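Local coordinates for SusD homolog (Bacteroides thetaiotaomicron VPI-5482, PDB 3FDH), which probably binds glycans at the outer membrane, as a SusD/RagB-family protein of a gut Bacteroides, at residues 111-125 with 194-208. Numbering follows the deposited sequence.
Sequences MAEVMAAYNCALIAD and WLKFAYGLKARYTMR
Selenomethionine Met111 lies across one face of the Trp194 indole: its CG stands 3.6 Å from the centroid of the five-membered ring, a CH-pi contact. With the chain extended beyond CG, SE follows over the same face, 4.2 Å from that centroid, a Met-aromatic contact, while Asp184 accepts a hydrogen bond from Trp194 NE1. Replacing Trp194 by alanine would probably leave the Met111 side chain without its flat support and open a gap beside Val114. Val114 is a knob among Trp194, Phe197, Ala198 and Leu201; CG1, anti to the backbone N (chi1 170°), meets the indole edge in plane and approaches Phe197 CE2 at 3.7 Å. Tyr118 is the next knob, among Phe197, Leu201, Arg204 and Tyr205. Its OH hydrogen-bonds Leu332 O and receives a weak but straight bond from Arg204 NH1 (3.4 Å, 169°); Arg204 forms a salt bridge with Glu337. Arg208 NH2 makes a salt bridge to Asp125 OD2 at 2.8 Å, from above the carboxylate plane, and NE adds weak bonds to both oxygens; Glu433 forms a second salt bridge with Arg208, and Tyr158 and Trp494 hydrogen-bond to Asp125 OD1. Codirectional axes, 24° apart and 10.5 Å at closest approach, and successive knobs-into-holes characterise packed helices in the TPR-like SusD fold.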
loop_
_atom_site.group_PDB
_atom_site.type_symbol
_atom_site.label_atom_id
_atom_site.label_comp_id
_atom_site.label_asym_id
_atom_site.label_seq_id
_atom_site.Cartn_x
_atom_site.Cartn_y
_atom_site.Cartn_z
HETATM N N MSE A 111 6.612 10.733 -16.530
HETATM C CA MSE A 111 5.584 10.506 -15.507
HETATM C C MSE A 111 4.869 9.180 -15.802
HETATM O O MSE A 111 4.561 8.386 -14.889
HETATM C CB MSE A 111 4.573 11.653 -15.474
HETATM C CG MSE A 111 5.182 13.001 -15.158
HETATM SE SE MSE A 111 3.924 14.453 -15.352
HETATM C CE MSE A 111 5.079 15.922 -14.875
ATOM N N ALA A 112 4.570 8.981 -17.074
ATOM C CA ALA A 112 3.899 7.766 -17.557
ATOM C C ALA A 112 4.763 6.537 -17.324
ATOM O O ALA A 112 4.252 5.459 -17.024
ATOM C CB ALA A 112 3.524 7.886 -19.046
ATOM N N GLU A 113 6.074 6.716 -17.424
ATOM C CA GLU A 113 7.029 5.608 -17.237
ATOM C C GLU A 113 7.025 5.187 -15.776
ATOM O O GLU A 113 7.056 4.000 -15.445
ATOM C CB GLU A 113 8.434 5.992 -17.723
ATOM C CG GLU A 113 8.519 5.908 -19.247
ATOM C CD GLU A 113 9.705 6.633 -19.886
ATOM O OE1 GLU A 113 10.262 7.552 -19.264
ATOM O OE2 GLU A 113 10.036 6.306 -21.056
ATOM N N VAL A 114 6.900 6.174 -14.912
ATOM C CA VAL A 114 6.792 5.917 -13.477
ATOM C C VAL A 114 5.467 5.166 -13.180
ATOM O O VAL A 114 5.411 4.217 -12.397
ATOM C CB VAL A 114 6.889 7.227 -12.643
ATOM C CG1 VAL A 114 6.530 6.961 -11.126
ATOM C CG2 VAL A 114 8.286 7.848 -12.781
HETATM N N MSE A 115 4.392 5.569 -13.838
HETATM C CA MSE A 115 3.118 4.894 -13.567
HETATM C C MSE A 115 3.147 3.500 -14.138
HETATM O O MSE A 115 2.492 2.598 -13.617
HETATM C CB MSE A 115 1.915 5.643 -14.138
HETATM C CG MSE A 115 1.648 7.002 -13.530
HETATM SE SE MSE A 115 0.862 6.729 -11.810
HETATM C CE MSE A 115 2.344 6.940 -10.643
ATOM N N ALA A 116 3.914 3.323 -15.204
ATOM C CA ALA A 116 3.999 1.993 -15.857
ATOM C C ALA A 116 4.722 1.056 -14.877
ATOM O O ALA A 116 4.332 -0.085 -14.664
ATOM C CB ALA A 116 4.732 2.064 -17.181
ATOM N N ALA A 117 5.786 1.585 -14.290
ATOM C CA ALA A 117 6.603 0.834 -13.351
ATOM C C ALA A 117 5.754 0.438 -12.169
ATOM O O ALA A 117 5.801 -0.691 -11.687
ATOM C CB ALA A 117 7.813 1.670 -12.879
ATOM N N TYR A 118 4.960 1.391 -11.722
ATOM C CA TYR A 118 4.155 1.207 -10.516
ATOM C C TYR A 118 3.151 0.101 -10.701
ATOM O O TYR A 118 2.960 -0.741 -9.827
ATOM C CB TYR A 118 3.461 2.519 -10.106
ATOM C CG TYR A 118 3.006 2.539 -8.673
ATOM C CD1 TYR A 118 1.843 1.889 -8.283
ATOM C CD2 TYR A 118 3.721 3.221 -7.715
ATOM C CE1 TYR A 118 1.407 1.902 -6.958
ATOM C CE2 TYR A 118 3.294 3.247 -6.403
ATOM C CZ TYR A 118 2.127 2.595 -6.029
ATOM O OH TYR A 118 1.712 2.628 -4.707
ATOM N N ASN A 119 2.531 0.101 -11.870
ATOM C CA ASN A 119 1.500 -0.896 -12.175
ATOM C C ASN A 119 2.089 -2.261 -12.461
ATOM O O ASN A 119 1.509 -3.293 -12.100
ATOM C CB ASN A 119 0.582 -0.409 -13.282
ATOM C CG ASN A 119 -0.381 0.650 -12.778
ATOM O OD1 ASN A 119 -1.312 0.351 -12.025
ATOM N ND2 ASN A 119 -0.136 1.894 -13.150
ATOM N N CYS A 120 3.274 -2.270 -13.053
ATOM C CA CYS A 120 3.949 -3.549 -13.288
ATOM C C CYS A 120 4.277 -4.194 -11.974
ATOM O O CYS A 120 4.208 -5.415 -11.813
ATOM C CB CYS A 120 5.240 -3.380 -14.087
ATOM S SG CYS A 120 4.958 -3.057 -15.868
ATOM N N ALA A 121 4.633 -3.360 -11.024
ATOM C CA ALA A 121 5.006 -3.844 -9.682
ATOM C C ALA A 121 3.802 -4.445 -8.984
ATOM O O ALA A 121 3.897 -5.472 -8.303
ATOM C CB ALA A 121 5.578 -2.709 -8.852
ATOM N N LEU A 122 2.655 -3.801 -9.138
ATOM C CA LEU A 122 1.418 -4.337 -8.494
ATOM C C LEU A 122 1.142 -5.707 -9.083
ATOM O O LEU A 122 0.780 -6.665 -8.411
ATOM C CB LEU A 122 0.222 -3.375 -8.671
ATOM C CG LEU A 122 0.255 -2.076 -7.858
ATOM C CD1 LEU A 122 -0.813 -1.088 -8.353
ATOM C CD2 LEU A 122 0.104 -2.351 -6.358
ATOM N N ILE A 123 1.381 -5.818 -10.369
ATOM C CA ILE A 123 1.146 -7.094 -11.030
ATOM C C ILE A 123 2.083 -8.145 -10.445
ATOM O O ILE A 123 1.692 -9.258 -10.039
ATOM C CB ILE A 123 1.390 -7.023 -12.567
ATOM C CG1 ILE A 123 0.277 -6.240 -13.273
ATOM C CG2 ILE A 123 1.408 -8.412 -13.170
ATOM C CD1 ILE A 123 0.533 -6.019 -14.761
ATOM N N ALA A 124 3.350 -7.788 -10.467
ATOM C CA ALA A 124 4.394 -8.717 -10.054
ATOM C C ALA A 124 4.256 -9.066 -8.593
ATOM O O ALA A 124 4.372 -10.202 -8.208
ATOM C CB ALA A 124 5.807 -8.161 -10.378
ATOM N N ASP A 125 3.991 -8.074 -7.771
ATOM C CA ASP A 125 3.930 -8.298 -6.306
ATOM C C ASP A 125 2.762 -9.162 -5.864
ATOM O O ASP A 125 2.885 -10.046 -4.965
ATOM C CB ASP A 125 3.901 -6.982 -5.562
ATOM C CG ASP A 125 5.201 -6.288 -5.635
ATOM O OD1 ASP A 125 6.229 -6.938 -5.958
ATOM O OD2 ASP A 125 5.183 -5.066 -5.405
ATOM N N TRP A 194 8.549 14.351 -9.165
ATOM C CA TRP A 194 8.408 13.042 -9.800
ATOM C C TRP A 194 9.727 12.287 -9.735
ATOM O O TRP A 194 9.770 11.075 -9.537
ATOM C CB TRP A 194 7.936 13.119 -11.255
ATOM C CG TRP A 194 6.447 13.257 -11.402
ATOM C CD1 TRP A 194 5.727 14.420 -11.425
ATOM C CD2 TRP A 194 5.502 12.201 -11.552
ATOM N NE1 TRP A 194 4.381 14.146 -11.580
ATOM C CE2 TRP A 194 4.224 12.793 -11.680
ATOM C CE3 TRP A 194 5.612 10.808 -11.650
ATOM C CZ2 TRP A 194 3.084 12.059 -11.863
ATOM C CZ3 TRP A 194 4.464 10.074 -11.825
ATOM C CH2 TRP A 194 3.214 10.697 -11.927
ATOM N N LEU A 195 10.808 13.026 -9.886
ATOM C CA LEU A 195 12.141 12.427 -9.909
ATOM C C LEU A 195 12.395 11.821 -8.523
ATOM O O LEU A 195 12.890 10.702 -8.376
ATOM C CB LEU A 195 13.191 13.484 -10.310
ATOM C CG LEU A 195 14.593 13.009 -10.665
ATOM C CD1 LEU A 195 14.569 12.097 -11.884
ATOM C CD2 LEU A 195 15.412 14.257 -10.957
ATOM N N LYS A 196 11.999 12.564 -7.498
ATOM C CA LYS A 196 12.133 12.064 -6.104
ATOM C C LYS A 196 11.310 10.800 -5.885
ATOM O O LYS A 196 11.733 9.858 -5.211
ATOM C CB LYS A 196 11.723 13.120 -5.093
ATOM C CG LYS A 196 12.693 14.226 -4.959
ATOM C CD LYS A 196 12.230 15.215 -3.931
ATOM C CE LYS A 196 13.259 16.273 -3.697
ATOM N NZ LYS A 196 12.668 17.373 -2.883
ATOM N N PHE A 197 10.116 10.819 -6.456
ATOM C CA PHE A 197 9.174 9.691 -6.398
ATOM C C PHE A 197 9.823 8.492 -7.106
ATOM O O PHE A 197 9.844 7.367 -6.586
ATOM C CB PHE A 197 7.817 10.107 -7.017
ATOM C CG PHE A 197 6.756 9.031 -7.061
ATOM C CD1 PHE A 197 6.697 8.000 -6.111
ATOM C CD2 PHE A 197 5.740 9.114 -8.013
ATOM C CE1 PHE A 197 5.685 7.009 -6.178
ATOM C CE2 PHE A 197 4.726 8.158 -8.069
ATOM C CZ PHE A 197 4.686 7.135 -7.124
ATOM N N ALA A 198 10.413 8.727 -8.272
ATOM C CA ALA A 198 11.066 7.603 -9.011
ATOM C C ALA A 198 12.179 6.950 -8.163
ATOM O O ALA A 198 12.318 5.741 -8.111
ATOM C CB ALA A 198 11.638 8.082 -10.354
ATOM N N TYR A 199 12.972 7.767 -7.491
ATOM C CA TYR A 199 14.058 7.250 -6.631
ATOM C C TYR A 199 13.509 6.546 -5.428
ATOM O O TYR A 199 14.092 5.597 -4.925
ATOM C CB TYR A 199 15.037 8.348 -6.178
ATOM C CG TYR A 199 16.082 8.608 -7.221
ATOM C CD1 TYR A 199 17.063 7.655 -7.504
ATOM C CD2 TYR A 199 16.086 9.786 -7.942
ATOM C CE1 TYR A 199 18.001 7.867 -8.472
ATOM C CE2 TYR A 199 17.054 10.024 -8.914
ATOM C CZ TYR A 199 17.995 9.061 -9.173
ATOM O OH TYR A 199 18.939 9.307 -10.140
ATOM N N GLY A 200 12.367 7.025 -4.968
ATOM C CA GLY A 200 11.706 6.435 -3.798
ATOM C C GLY A 200 11.282 5.067 -4.167
ATOM O O GLY A 200 11.453 4.102 -3.373
ATOM N N LEU A 201 10.815 4.936 -5.420
ATOM C CA LEU A 201 10.338 3.607 -5.902
ATOM C C LEU A 201 11.523 2.652 -6.116
ATOM O O LEU A 201 11.451 1.445 -5.857
ATOM C CB LEU A 201 9.476 3.740 -7.163
ATOM C CG LEU A 201 8.089 4.372 -7.002
ATOM C CD1 LEU A 201 7.434 4.550 -8.379
ATOM C CD2 LEU A 201 7.218 3.536 -6.079
ATOM N N LYS A 202 12.641 3.206 -6.570
ATOM C CA LYS A 202 13.843 2.410 -6.693
ATOM C C LYS A 202 14.251 1.867 -5.334
ATOM O O LYS A 202 14.734 0.760 -5.211
ATOM C CB LYS A 202 15.011 3.174 -7.347
ATOM C CG LYS A 202 14.810 3.307 -8.878
ATOM C CD LYS A 202 16.026 3.759 -9.659
ATOM C CE LYS A 202 16.989 2.637 -9.836
ATOM N NZ LYS A 202 18.079 2.970 -10.766
ATOM N N ALA A 203 14.031 2.633 -4.296
ATOM C CA ALA A 203 14.368 2.163 -2.952
ATOM C C ALA A 203 13.411 1.044 -2.578
ATOM O O ALA A 203 13.816 -0.039 -2.134
ATOM C CB ALA A 203 14.313 3.289 -1.951
ATOM N N ARG A 204 12.115 1.294 -2.769
ATOM C CA ARG A 204 11.094 0.296 -2.404
ATOM C C ARG A 204 11.359 -1.021 -3.086
ATOM O O ARG A 204 11.299 -2.102 -2.489
ATOM C CB ARG A 204 9.689 0.782 -2.801
ATOM C CG ARG A 204 8.600 -0.295 -2.720
ATOM C CD ARG A 204 7.251 0.220 -3.272
ATOM N NE ARG A 204 6.490 1.087 -2.351
ATOM C CZ ARG A 204 5.260 1.516 -2.621
ATOM N NH1 ARG A 204 4.679 1.199 -3.771
ATOM N NH2 ARG A 204 4.593 2.221 -1.746
ATOM N N TYR A 205 11.687 -0.931 -4.356
ATOM C CA TYR A 205 11.821 -2.139 -5.204
ATOM C C TYR A 205 13.156 -2.845 -5.023
ATOM O O TYR A 205 13.254 -4.051 -5.201
ATOM C CB TYR A 205 11.570 -1.845 -6.683
ATOM C CG TYR A 205 10.203 -1.234 -6.967
ATOM C CD1 TYR A 205 9.050 -1.689 -6.326
ATOM C CD2 TYR A 205 10.062 -0.244 -7.926
ATOM C CE1 TYR A 205 7.812 -1.117 -6.608
ATOM C CE2 TYR A 205 8.827 0.316 -8.233
ATOM C CZ TYR A 205 7.713 -0.100 -7.568
ATOM O OH TYR A 205 6.511 0.498 -7.886
ATOM N N THR A 206 14.173 -2.077 -4.642
ATOM C CA THR A 206 15.472 -2.664 -4.335
ATOM C C THR A 206 15.337 -3.523 -3.075
ATOM O O THR A 206 15.777 -4.691 -3.024
ATOM C CB THR A 206 16.580 -1.600 -4.202
ATOM O OG1 THR A 206 16.716 -0.922 -5.468
ATOM C CG2 THR A 206 17.929 -2.253 -3.796
HETATM N N MSE A 207 14.701 -2.956 -2.063
HETATM C CA MSE A 207 14.516 -3.706 -0.815
HETATM C C MSE A 207 13.589 -4.887 -1.064
HETATM O O MSE A 207 13.738 -5.964 -0.475
HETATM C CB MSE A 207 13.974 -2.812 0.298
HETATM C CG MSE A 207 13.930 -3.544 1.624
HETATM SE SE MSE A 207 15.653 -3.844 2.353
HETATM C CE MSE A 207 15.717 -2.058 2.912
ATOM N N ARG A 208 12.643 -4.711 -1.981
ATOM C CA ARG A 208 11.677 -5.802 -2.263
ATOM C C ARG A 208 12.347 -7.103 -2.650
ATOM O O ARG A 208 11.910 -8.202 -2.267
ATOM C CB ARG A 208 10.734 -5.407 -3.393
ATOM C CG ARG A 208 9.716 -6.507 -3.697
ATOM C CD ARG A 208 8.464 -6.356 -2.839
ATOM N NE ARG A 208 7.608 -5.331 -3.440
ATOM C CZ ARG A 208 7.267 -4.170 -2.891
ATOM N NH1 ARG A 208 7.612 -3.863 -1.660
ATOM N NH2 ARG A 208 6.486 -3.344 -3.559
#